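Local coordinates for protein putative secreted glycosylhydrolase (Parabacteroides distasonis ATCC 8503, PDB 3IMM) that probably acts as a hydrolase on sugar substrates, as a putatively secreted member of the 3-keto-disaccharide hydrolase family, at residues Gly30-Val35 / Ile180-Lys185; Lys56-Thr61 / Leu190-Asn195; Gly60-Val65 / Glu81-Asp86; Ala85-Glu90 / Tyr98-Ala103; Asp113-Lys118 / Ile137-Lys142. All blocks are in the same frame, centred on the assembly; numbering follows the deposited sequence.

In the fold
The five contacts follow a beta-sandwich, as expected for the concanavalin clan. Contact 2 pairs strands 49-57 and 191-200 in the six-stranded antiparallel sheet; contact 3 pairs strands 62-69 and 80-85 in the five-stranded one and holds the sodium ion. They share G60 and T61, with centres about 9 Å apart. Contact 1 brings hairpin strand 31-34 against strand 179-182, next to strand 62-69. Contact 4 continues from contact 3 through A85 and D86 into the loop before strand 122-130, and contact 5, about 10 Å further between centres, ties that loop to hairpin 133-147. Along the chain contacts 3 to 5 follow in turn between the halves of contacts 1 and 2, so its two ends close round the middle.

Contact 1. Residues Gly30-Val35 / Ile180-Lys185; sequences GVLGAV and IGLQGK
L32 and L182 supply the apolar part of the contact: CD2 of L32 meets CD1 of L182 at 3.8 Å, methyl against methyl, as the two side chains cross obliquely. L32 reaches over with CG anti to the backbone N (chi1 -178°). A34 adds a methyl, its CB 3.9 Å from CA of G184, although G184 is modelled in two conformers and this distance describes one of them.

A second kind of touch sets aliphatic carbons against backbone oxygens. K185 lies with CB 3.8 Å from A34 O and CD 3.9 Å from V35 O. Its chain runs extended as far as a bend at chi4 (-56°), and NZ then bonds to G187 O.

No hydrogen bond crosses between the segments. Residues 30-35 are held by other backbone partners: G33 pairs with S26 and V35 with V24, while W25 touches L32, A34 and L182. The contact thus lays a two-stranded hairpin, 25-28 with 31-34, over the end of strand 179-182 by van der Waals touches alone. L32 N bonds to F193 O, placing the hairpin beside strand 191-200, and the buried L32-L182 pair is consistent with packing between the layers of a concanavalin-like beta-sandwich.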
# COMPACT_ATOMS: atom_id res chain seq x y z
N GLY A 30 -5.13 0.88 20.16
CA GLY A 30 -5.35 1.80 19.06
C GLY A 30 -4.50 1.55 17.82
O GLY A 30 -4.49 2.36 16.90
N VAL A 31 -3.78 0.44 17.81
CA VAL A 31 -2.78 0.15 16.76
C VAL A 31 -3.19 -1.18 16.13
O VAL A 31 -3.41 -2.16 16.84
CB VAL A 31 -1.37 0.10 17.36
CG1 VAL A 31 -0.29 -0.34 16.31
CG2 VAL A 31 -1.04 1.46 17.97
N LEU A 32 -3.38 -1.17 14.80
CA LEU A 32 -3.85 -2.30 14.04
C LEU A 32 -2.67 -3.19 13.64
O LEU A 32 -1.65 -2.69 13.18
CB LEU A 32 -4.60 -1.81 12.79
CG LEU A 32 -5.22 -2.87 11.84
CD1 LEU A 32 -6.37 -3.66 12.51
CD2 LEU A 32 -5.71 -2.23 10.54
N GLY A 33 -2.80 -4.49 13.81
CA GLY A 33 -1.79 -5.43 13.30
C GLY A 33 -2.40 -6.77 13.02
O GLY A 33 -3.55 -7.03 13.39
N ALA A 34 -1.60 -7.63 12.41
CA ALA A 34 -2.02 -8.93 11.91
C ALA A 34 -1.06 -9.98 12.46
O ALA A 34 0.14 -9.73 12.59
CB ALA A 34 -1.97 -8.93 10.38
N VAL A 35 -1.59 -11.15 12.78
CA VAL A 35 -0.77 -12.25 13.23
C VAL A 35 -0.72 -13.37 12.20
O VAL A 35 -0.00 -14.35 12.38
CB VAL A 35 -1.28 -12.81 14.55
CG1 VAL A 35 -1.18 -11.74 15.67
CG2 VAL A 35 -2.71 -13.41 14.42
N ILE A 180 -10.09 -1.07 -0.62
CA ILE A 180 -8.83 -0.76 -0.02
C ILE A 180 -8.49 -1.85 1.01
O ILE A 180 -9.36 -2.33 1.74
CB ILE A 180 -8.84 0.68 0.61
CG1 ILE A 180 -9.11 1.73 -0.47
CG2 ILE A 180 -7.53 0.97 1.27
CD1 ILE A 180 -9.32 3.17 0.03
N GLY A 181 -7.25 -2.29 1.01
CA GLY A 181 -6.80 -3.25 1.99
C GLY A 181 -5.37 -3.08 2.46
O GLY A 181 -4.59 -2.34 1.89
N LEU A 182 -5.07 -3.76 3.56
CA LEU A 182 -3.72 -3.91 4.08
C LEU A 182 -3.39 -5.39 4.07
O LEU A 182 -4.25 -6.25 4.25
CB LEU A 182 -3.62 -3.37 5.50
CG LEU A 182 -3.98 -1.91 5.72
CD1 LEU A 182 -4.05 -1.58 7.21
CD2 LEU A 182 -2.96 -1.01 4.96
N GLN A 183 -2.12 -5.67 3.84
CA GLN A 183 -1.64 -7.04 3.78
C GLN A 183 -1.21 -7.52 5.15
O GLN A 183 -0.77 -6.74 5.99
CB GLN A 183 -0.51 -7.14 2.78
CG GLN A 183 -0.98 -6.81 1.38
CD GLN A 183 0.17 -6.58 0.47
OE1 GLN A 183 0.94 -7.50 0.19
NE2 GLN A 183 0.30 -5.35 -0.02
N GLY A 184 -1.34 -8.85 5.32
CA GLY A 184 -1.10 -9.54 6.58
C GLY A 184 0.36 -9.86 6.78
O GLY A 184 1.20 -9.44 6.02
N LYS A 185 0.64 -10.62 7.83
CA LYS A 185 1.99 -11.03 8.19
C LYS A 185 2.42 -12.29 7.47
O LYS A 185 1.77 -13.32 7.58
CB LYS A 185 2.01 -11.25 9.70
CG LYS A 185 3.27 -11.83 10.30
CD LYS A 185 3.07 -11.98 11.84
CE LYS A 185 4.21 -12.73 12.56
NZ LYS A 185 4.47 -14.08 12.02

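Contact 2. Residues Lys56-Thr61 / Leu190-Asn195; sequences KTDVGT and LIWFRN
The W192 ring is flanked on both faces. CE of K56 stands 3.4 Å above one face, offset toward the rim, and CB of L190 stands 3.7 Å from the plane on the opposite face; K56 O lies at the edge, in plane. NZ of K56 is 4.5 Å from the centroid of the six-membered ring and 16° off its normal, a cation-pi contact reached because the lysine chain bends at chi3 (73°). W122 touches both side chains from strand 122-130.

The setting is an antiparallel sheet in which strands 49-57 and 191-200 are neighbours and K56 and W192 form a hydrogen-bonded pair, K56 N to W192 O being 2.9 Å. Beyond it, a type II turn from D58 to T61 folds back on L190. T61, which closes the turn, does two jobs: OG1 gives its proton to L190 O at 2.7 Å and accepts D58 N at 2.9 Å, while CG2 packs on CD1 of I191 at 3.8 Å. A valine here would probably leave L190 O without its hydroxyl donor and D58 N without its main acceptor, loosening the turn's hold on L190. L190 N, in turn, meets the anti lone pair of D58 OD2 at 2.8 Å, almost straight at 177°.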
# COMPACT_ATOMS: atom_id res chain seq x y z
N LYS A 56 4.54 1.76 11.48
CA LYS A 56 5.86 1.52 12.11
C LYS A 56 6.42 0.21 11.59
O LYS A 56 5.73 -0.80 11.52
CB LYS A 56 5.69 1.44 13.64
CG LYS A 56 6.93 1.13 14.48
CD LYS A 56 6.61 1.26 16.01
CE LYS A 56 5.77 0.10 16.50
NZ LYS A 56 5.61 0.08 17.96
N THR A 57 7.69 0.21 11.23
CA THR A 57 8.31 -1.00 10.72
C THR A 57 9.09 -1.74 11.79
O THR A 57 9.39 -1.21 12.86
CB THR A 57 9.27 -0.69 9.55
OG1 THR A 57 10.41 0.02 10.05
CG2 THR A 57 8.56 0.14 8.48
N ASP A 58 9.34 -2.99 11.45
CA ASP A 58 10.32 -3.86 12.05
C ASP A 58 11.51 -3.96 11.07
O ASP A 58 11.41 -3.58 9.88
CB ASP A 58 9.69 -5.24 12.12
CG ASP A 58 9.96 -5.98 13.38
OD1 ASP A 58 10.74 -5.48 14.22
OD2 ASP A 58 9.33 -7.06 13.55
N VAL A 59 12.61 -4.56 11.52
CA VAL A 59 13.74 -4.79 10.66
C VAL A 59 13.24 -5.72 9.56
O VAL A 59 12.66 -6.75 9.85
CB VAL A 59 14.98 -5.39 11.42
CG1 VAL A 59 16.05 -5.84 10.44
CG2 VAL A 59 15.58 -4.35 12.38
N GLY A 60 13.37 -5.28 8.32
CA GLY A 60 13.07 -6.10 7.14
C GLY A 60 11.61 -6.17 6.74
O GLY A 60 11.26 -6.98 5.89
N THR A 61 10.77 -5.33 7.36
CA THR A 61 9.37 -5.21 6.95
C THR A 61 9.16 -5.07 5.43
O THR A 61 9.82 -4.28 4.78
CB THR A 61 8.71 -4.02 7.66
OG1 THR A 61 8.58 -4.35 9.03
CG2 THR A 61 7.34 -3.70 7.10
N LEU A 190 7.30 -7.71 11.68
CA LEU A 190 5.97 -7.19 11.92
C LEU A 190 5.82 -5.83 11.26
O LEU A 190 6.79 -5.22 10.78
CB LEU A 190 5.69 -7.10 13.41
CG LEU A 190 6.02 -8.33 14.29
CD1 LEU A 190 5.47 -8.08 15.73
CD2 LEU A 190 5.44 -9.61 13.72
N ILE A 191 4.58 -5.38 11.20
CA ILE A 191 4.22 -4.05 10.79
C ILE A 191 3.01 -3.63 11.64
O ILE A 191 2.19 -4.47 12.01
CB ILE A 191 3.95 -3.98 9.24
CG1 ILE A 191 3.78 -2.50 8.84
CG2 ILE A 191 2.76 -4.81 8.87
CD1 ILE A 191 3.85 -2.15 7.33
N TRP A 192 2.96 -2.36 12.04
CA TRP A 192 1.89 -1.80 12.83
C TRP A 192 1.28 -0.61 12.12
O TRP A 192 2.02 0.23 11.58
CB TRP A 192 2.44 -1.33 14.18
CG TRP A 192 3.01 -2.43 15.05
CD1 TRP A 192 2.34 -3.13 15.98
CD2 TRP A 192 4.36 -2.93 15.07
NE1 TRP A 192 3.18 -4.03 16.61
CE2 TRP A 192 4.42 -3.92 16.06
CE3 TRP A 192 5.51 -2.63 14.34
CZ2 TRP A 192 5.59 -4.63 16.35
CZ3 TRP A 192 6.67 -3.32 14.63
CH2 TRP A 192 6.70 -4.32 15.63
N PHE A 193 -0.05 -0.51 12.16
CA PHE A 193 -0.75 0.62 11.60
C PHE A 193 -1.59 1.39 12.61
O PHE A 193 -2.09 0.84 13.62
CB PHE A 193 -1.67 0.20 10.47
CG PHE A 193 -1.04 -0.68 9.43
CD1 PHE A 193 -0.44 -0.15 8.31
CD2 PHE A 193 -1.11 -2.08 9.57
CE1 PHE A 193 0.08 -0.97 7.36
CE2 PHE A 193 -0.58 -2.91 8.62
CZ PHE A 193 0.03 -2.36 7.51
N ARG A 194 -1.78 2.68 12.33
CA ARG A 194 -2.70 3.48 13.13
C ARG A 194 -3.16 4.73 12.42
O ARG A 194 -2.62 5.11 11.38
CB ARG A 194 -2.14 3.85 14.50
CG ARG A 194 -1.09 4.80 14.42
CD ARG A 194 -0.66 5.36 15.79
NE ARG A 194 0.30 6.37 15.39
CZ ARG A 194 1.36 6.78 16.04
NH1 ARG A 194 1.64 6.33 17.24
NH2 ARG A 194 2.14 7.70 15.47
N ASN A 195 -4.20 5.33 12.98
CA ASN A 195 -4.79 6.51 12.38
C ASN A 195 -5.06 6.33 10.87
O ASN A 195 -4.77 7.20 10.10
CB ASN A 195 -3.88 7.74 12.61
CG ASN A 195 -3.84 8.15 14.05
OD1 ASN A 195 -4.89 8.29 14.67
ND2 ASN A 195 -2.64 8.39 14.57

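Contact 3. Residues Gly60-Val65 / Glu81-Asp86; sequences GTNSGV and EIQIAD. With NA (sodium ion), chain D.
N62, S63, E81 and Q83 close round a sodium ion set on one face of a beta hairpin, and every ligand atom they offer is an oxygen. Q83 OE1 is nearest at 2.4 Å and the main-chain S63 O follows at 2.5 Å; N62 OD1 and E81 OE2 each stand at 2.7 Å. Q83 reaches the ion through a chain bent at chi2 (75°). The amide planes of N62 and Q83 are 75° apart, and the Q83 NE2 bond to N62 OD1 is weak; NE2 also bonds to E99 O, and E81 OE2 meets Q183 NE2 in the conformer modelled here, one of two.

Strands 62-65 and 81-85 pair antiparallel, with S63-I84 and V65-I82 the hydrogen-bonded pairs. S63 O accepts I84 N at 3.0 Å from well above its carbonyl plane (54°), consistent with an oxygen shared with the metal. At G64 a beta carbon would clash with E81 OE2.

On the face away from the sodium, CG2 of V65 packs on CD1 of I84 at 3.8 Å. V65 touches L51 and L53 of strand 49-57 and I127 of strand 122-130, and I84 touches F193 of strand 191-200, which places this face against the other sheet.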
# COMPACT_ATOMS: atom_id res chain seq x y z
N GLY A 60 13.37 -5.28 8.32
CA GLY A 60 13.07 -6.10 7.14
C GLY A 60 11.61 -6.17 6.74
O GLY A 60 11.26 -6.98 5.89
N THR A 61 10.77 -5.33 7.36
CA THR A 61 9.37 -5.21 6.95
C THR A 61 9.16 -5.07 5.43
O THR A 61 9.82 -4.28 4.78
CB THR A 61 8.71 -4.02 7.66
OG1 THR A 61 8.58 -4.35 9.03
CG2 THR A 61 7.34 -3.70 7.10
N ASN A 62 8.25 -5.87 4.88
CA ASN A 62 7.84 -5.74 3.49
C ASN A 62 6.32 -5.95 3.43
O ASN A 62 5.83 -7.05 3.61
CB ASN A 62 8.59 -6.77 2.57
CG ASN A 62 8.17 -6.68 1.10
OD1 ASN A 62 7.20 -6.00 0.73
ND2 ASN A 62 8.91 -7.37 0.25
N SER A 63 5.59 -4.88 3.19
CA SER A 63 4.13 -4.90 3.27
C SER A 63 3.59 -3.92 2.22
O SER A 63 4.30 -3.54 1.32
CB SER A 63 3.68 -4.56 4.69
OG SER A 63 2.27 -4.71 4.86
N GLY A 64 2.34 -3.51 2.31
CA GLY A 64 1.79 -2.63 1.26
C GLY A 64 0.35 -2.29 1.49
O GLY A 64 -0.37 -3.02 2.15
N VAL A 65 -0.06 -1.15 0.96
CA VAL A 65 -1.43 -0.70 0.98
C VAL A 65 -1.98 -1.01 -0.40
O VAL A 65 -1.33 -0.68 -1.42
CB VAL A 65 -1.50 0.80 1.30
CG1 VAL A 65 -2.94 1.25 1.36
CG2 VAL A 65 -0.76 1.10 2.66
N GLU A 81 -0.66 -1.68 -5.62
CA GLU A 81 -0.02 -1.77 -4.31
C GLU A 81 1.05 -0.70 -4.13
O GLU A 81 2.01 -0.57 -4.92
CB GLU A 81 0.61 -3.14 -4.08
CG GLU A 81 1.37 -3.21 -2.79
CD GLU A 81 2.03 -4.57 -2.60
OE1 GLU A 81 2.13 -5.32 -3.59
OE2 GLU A 81 2.46 -4.85 -1.46
N ILE A 82 0.85 0.07 -3.06
CA ILE A 82 1.81 1.02 -2.58
C ILE A 82 2.68 0.28 -1.58
O ILE A 82 2.22 -0.16 -0.54
CB ILE A 82 1.17 2.25 -1.91
CG1 ILE A 82 0.29 3.04 -2.89
CG2 ILE A 82 2.34 3.18 -1.42
CD1 ILE A 82 -1.06 2.43 -3.27
N GLN A 83 3.95 0.12 -1.95
CA GLN A 83 4.91 -0.61 -1.14
C GLN A 83 5.18 0.07 0.21
O GLN A 83 5.40 1.29 0.28
CB GLN A 83 6.23 -0.68 -1.90
CG GLN A 83 7.34 -1.45 -1.23
CD GLN A 83 7.16 -2.93 -1.28
OE1 GLN A 83 6.07 -3.43 -1.54
NE2 GLN A 83 8.25 -3.66 -1.04
N ILE A 84 5.24 -0.73 1.26
CA ILE A 84 5.75 -0.30 2.56
C ILE A 84 6.89 -1.23 2.88
O ILE A 84 6.73 -2.44 2.85
CB ILE A 84 4.71 -0.38 3.70
CG1 ILE A 84 3.61 0.62 3.49
CG2 ILE A 84 5.37 -0.08 5.04
CD1 ILE A 84 2.48 0.48 4.47
N ALA A 85 8.06 -0.67 3.16
CA ALA A 85 9.23 -1.48 3.36
C ALA A 85 10.23 -0.78 4.25
O ALA A 85 10.34 0.44 4.26
CB ALA A 85 9.89 -1.84 1.98
N ASP A 86 10.96 -1.59 4.98
CA ASP A 86 12.16 -1.13 5.70
C ASP A 86 13.33 -0.95 4.76
O ASP A 86 14.13 -1.85 4.57
CB ASP A 86 12.56 -2.14 6.79
CG ASP A 86 13.84 -1.75 7.49
OD1 ASP A 86 14.16 -0.53 7.49
OD2 ASP A 86 14.53 -2.64 8.03
NA NA D . 4.93 -5.25 -0.46

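Contact 4. Residues Ala85-Glu90 / Tyr98-Ala103; sequences ADDHCE and YEKCGA
D87 turns its carboxylate end-on to the backbone N of C101. OD1 takes the N-H at 2.9 Å through its syn lone pair, while OD2 makes a weaker bond to the same N at 3.3 Å, an uneven two-oxygen grip. Its OD2 also receives K114 N.

C101 points back toward A85: with SG anti to the backbone N (chi1 -165°), the sulfur accepts A85 N in a long, weak bond of 3.6 Å, and its CB lies 3.3 Å from A85 O. The methyl of A85 lies against E99 O at 3.5 Å. K100 runs alongside the carboxylate, bent at chi2, so that CD comes within 3.9 Å of D87 OD1, yet NZ continues to N94 O and stays 5.4 Å from that oxygen. A water that donates to D87 O also touches NZ, weakly.

Each segment folds on itself as well, D86 starting an Asx turn and K100 a type II turn. The buried D87 carboxylate is thus satisfied by main-chain N-H groups of two loop segments and not by a salt bridge; K100, at that distance, may add a mild electrostatic pull, but it is the carboxylate that joins parts of a loop lacking regular strands.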
# COMPACT_ATOMS: atom_id res chain seq x y z
N ALA A 85 8.06 -0.67 3.16
CA ALA A 85 9.23 -1.48 3.36
C ALA A 85 10.23 -0.78 4.25
O ALA A 85 10.34 0.44 4.26
CB ALA A 85 9.89 -1.84 1.98
N ASP A 86 10.96 -1.59 4.98
CA ASP A 86 12.16 -1.13 5.70
C ASP A 86 13.33 -0.95 4.76
O ASP A 86 14.13 -1.85 4.57
CB ASP A 86 12.56 -2.14 6.79
CG ASP A 86 13.84 -1.75 7.49
OD1 ASP A 86 14.16 -0.53 7.49
OD2 ASP A 86 14.53 -2.64 8.03
N ASP A 87 13.47 0.24 4.19
CA ASP A 87 14.56 0.54 3.28
C ASP A 87 15.97 0.44 3.94
O ASP A 87 16.97 0.50 3.25
CB ASP A 87 14.39 1.97 2.71
CG ASP A 87 13.26 2.08 1.73
OD1 ASP A 87 12.59 1.08 1.48
OD2 ASP A 87 13.01 3.18 1.19
N HIS A 88 16.03 0.37 5.25
CA HIS A 88 17.33 0.36 5.92
C HIS A 88 17.87 -1.05 6.07
O HIS A 88 18.96 -1.21 6.55
CB HIS A 88 17.22 1.00 7.29
CG HIS A 88 16.60 2.36 7.25
ND1 HIS A 88 17.33 3.50 7.03
CD2 HIS A 88 15.31 2.75 7.37
CE1 HIS A 88 16.51 4.54 7.02
NE2 HIS A 88 15.29 4.11 7.22
N CYS A 89 17.10 -2.05 5.69
CA CYS A 89 17.58 -3.43 5.65
C CYS A 89 17.93 -3.71 4.20
O CYS A 89 17.07 -3.53 3.34
CB CYS A 89 16.46 -4.37 6.08
SG CYS A 89 16.93 -6.03 6.14
N GLU A 90 19.15 -4.12 3.92
CA GLU A 90 19.56 -4.40 2.54
C GLU A 90 19.77 -5.89 2.34
O GLU A 90 20.90 -6.31 2.23
CB GLU A 90 20.85 -3.62 2.21
N TYR A 98 11.32 -0.29 -7.24
CA TYR A 98 9.87 -0.50 -6.95
C TYR A 98 9.61 -1.34 -5.69
O TYR A 98 8.44 -1.60 -5.34
CB TYR A 98 9.13 -1.06 -8.17
CG TYR A 98 9.51 -2.47 -8.70
CD1 TYR A 98 9.63 -3.56 -7.85
CD2 TYR A 98 9.65 -2.70 -10.08
CE1 TYR A 98 9.95 -4.85 -8.34
CE2 TYR A 98 9.97 -3.98 -10.58
CZ TYR A 98 10.10 -5.04 -9.70
OH TYR A 98 10.37 -6.28 -10.18
N GLU A 99 10.68 -1.77 -5.02
CA GLU A 99 10.60 -2.46 -3.73
C GLU A 99 10.81 -1.52 -2.55
O GLU A 99 10.64 -1.92 -1.42
CB GLU A 99 11.61 -3.59 -3.64
CG GLU A 99 11.45 -4.60 -4.74
CD GLU A 99 12.45 -5.74 -4.63
OE1 GLU A 99 13.65 -5.48 -4.36
OE2 GLU A 99 12.00 -6.89 -4.82
N LYS A 100 11.11 -0.25 -2.81
CA LYS A 100 11.36 0.72 -1.76
C LYS A 100 10.08 1.29 -1.19
O LYS A 100 9.03 1.25 -1.83
CB LYS A 100 12.20 1.88 -2.32
CG LYS A 100 13.51 1.47 -2.94
CD LYS A 100 14.32 0.58 -2.03
CE LYS A 100 15.69 0.28 -2.66
NZ LYS A 100 16.33 -0.84 -1.98
N CYS A 101 10.19 1.86 0.00
CA CYS A 101 9.00 2.35 0.70
C CYS A 101 8.38 3.52 -0.06
O CYS A 101 9.10 4.45 -0.43
CB CYS A 101 9.36 2.75 2.12
SG CYS A 101 7.94 2.95 3.15
N GLY A 102 7.07 3.44 -0.32
CA GLY A 102 6.33 4.45 -1.07
C GLY A 102 6.38 4.23 -2.58
O GLY A 102 5.79 4.98 -3.31
N ALA A 103 7.06 3.19 -3.04
CA ALA A 103 6.97 2.82 -4.43
C ALA A 103 5.60 2.25 -4.76
O ALA A 103 4.86 1.81 -3.88
CB ALA A 103 8.04 1.83 -4.78
O HOH W 1 17.46 0.88 0.72

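Contact 5. Residues Asp113-Lys118 / Ile137-Lys142; sequences DKVVKK and ILNGKK
V115 has the largest surface buried here, and its CG1 methyl does most of the touching. With CG1 anti to the backbone N (chi1 177°), the methyl comes to 3.4 Å from L138 O, 4.0 Å from CG of L138 and 3.9 Å from CG of K141, the valine and lysine side chains crossing at a slant. K141 contributes the start of its chain alone, since its far end leads away from the contact.

N139 is second in buried surface and makes the hydrogen bond that crosses between the segments. Its ND2 donates to V115 O at 2.9 Å, with an N-H...O angle of 157°. The acceptor lies in the plane of the N139 amide, but ND2 stands above the V115 carbonyl plane, 35° out of it. The same amide works in other directions as well: OD1 accepts H124 N, and ND2 also bonds to N123 OD1, which receives K117 N too.

L138, N139 and K141 belong to the tip of a beta hairpin, strands 133-138 and 141-147 at one margin of the six-stranded sheet, joined by a type I' turn from L138 to K141. The loop 113-118 lies against this turn on its way to strand 122-130. With an alanine at N139, V115 O would probably be left without its donor and H124 N without its side-chain acceptor, so that the loop could drift from the turn.

L138 is buried; its CD2 lies 4.0 Å from V116 N and 4.4 Å from V116 CB, and both side chains touch F55 of strand 49-57.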
# COMPACT_ATOMS: atom_id res chain seq x y z
N ASP A 113 15.04 7.06 -1.53
CA ASP A 113 14.75 6.02 -0.53
C ASP A 113 15.32 6.48 0.80
O ASP A 113 15.94 7.55 0.91
CB ASP A 113 15.24 4.60 -0.93
CG ASP A 113 16.77 4.42 -0.81
OD1 ASP A 113 17.52 5.44 -0.98
OD2 ASP A 113 17.22 3.27 -0.56
N LYS A 114 15.06 5.64 1.80
CA LYS A 114 15.35 5.93 3.18
C LYS A 114 14.72 7.27 3.60
O LYS A 114 15.22 7.96 4.48
CB LYS A 114 16.85 5.86 3.41
CG LYS A 114 17.46 4.51 3.10
CD LYS A 114 18.94 4.50 3.51
CE LYS A 114 19.60 3.18 3.17
NZ LYS A 114 20.81 2.97 4.01
N VAL A 115 13.58 7.59 3.00
CA VAL A 115 12.64 8.54 3.60
C VAL A 115 11.88 7.87 4.78
O VAL A 115 11.49 8.52 5.74
CB VAL A 115 11.69 9.09 2.55
CG1 VAL A 115 10.64 10.04 3.16
CG2 VAL A 115 12.54 9.78 1.43
N VAL A 116 11.68 6.57 4.70
CA VAL A 116 11.08 5.82 5.78
C VAL A 116 12.05 5.89 6.94
O VAL A 116 13.27 5.91 6.76
CB VAL A 116 10.78 4.34 5.38
CG1 VAL A 116 12.07 3.58 5.10
CG2 VAL A 116 9.96 3.62 6.47
N LYS A 117 11.51 5.96 8.15
CA LYS A 117 12.34 6.00 9.35
C LYS A 117 12.81 4.60 9.66
O LYS A 117 12.41 3.63 9.00
CB LYS A 117 11.55 6.64 10.49
CG LYS A 117 11.35 8.11 10.22
CD LYS A 117 10.39 8.71 11.16
CE LYS A 117 10.25 10.21 10.94
NZ LYS A 117 9.12 10.73 11.81
N LYS A 118 13.68 4.49 10.65
CA LYS A 118 14.25 3.20 11.05
C LYS A 118 13.22 2.38 11.81
O LYS A 118 12.28 2.95 12.33
CB LYS A 118 15.51 3.43 11.89
CG LYS A 118 16.67 3.92 11.03
CD LYS A 118 17.97 3.84 11.78
CE LYS A 118 19.12 4.37 10.92
NZ LYS A 118 20.22 4.90 11.80
N ILE A 137 2.90 10.46 -0.51
CA ILE A 137 3.61 11.39 0.29
C ILE A 137 4.01 10.62 1.54
O ILE A 137 3.15 10.13 2.25
CB ILE A 137 2.72 12.59 0.64
CG1 ILE A 137 2.18 13.23 -0.66
CG2 ILE A 137 3.54 13.61 1.48
CD1 ILE A 137 0.82 13.73 -0.57
N LEU A 138 5.31 10.52 1.80
CA LEU A 138 5.84 9.72 2.93
C LEU A 138 6.64 10.66 3.85
O LEU A 138 7.53 11.33 3.39
CB LEU A 138 6.71 8.59 2.39
CG LEU A 138 7.43 7.67 3.38
CD1 LEU A 138 6.42 7.03 4.33
CD2 LEU A 138 8.25 6.61 2.66
N ASN A 139 6.26 10.74 5.13
CA ASN A 139 6.93 11.62 6.07
C ASN A 139 7.08 13.06 5.54
O ASN A 139 8.11 13.71 5.72
CB ASN A 139 8.26 10.99 6.52
CG ASN A 139 8.03 9.68 7.24
OD1 ASN A 139 7.00 9.54 7.93
ND2 ASN A 139 8.90 8.70 7.03
N GLY A 140 6.03 13.54 4.88
CA GLY A 140 5.98 14.86 4.35
C GLY A 140 6.73 15.06 3.04
O GLY A 140 6.82 16.17 2.59
N LYS A 141 7.24 14.00 2.44
CA LYS A 141 7.98 14.09 1.16
C LYS A 141 7.19 13.45 0.04
O LYS A 141 6.76 12.28 0.15
CB LYS A 141 9.31 13.36 1.24
CG LYS A 141 10.24 13.79 2.35
CD LYS A 141 10.98 15.06 2.02
CE LYS A 141 11.96 15.48 3.11
NZ LYS A 141 12.23 16.98 3.18
N LYS A 142 7.01 14.19 -1.05
CA LYS A 142 6.41 13.63 -2.24
C LYS A 142 7.39 12.65 -2.88
O LYS A 142 8.33 13.07 -3.56
CB LYS A 142 6.02 14.74 -3.20
CG LYS A 142 5.21 14.28 -4.39
CD LYS A 142 4.41 15.45 -5.00
CE LYS A 142 5.25 16.43 -5.75
NZ LYS A 142 6.27 15.80 -6.62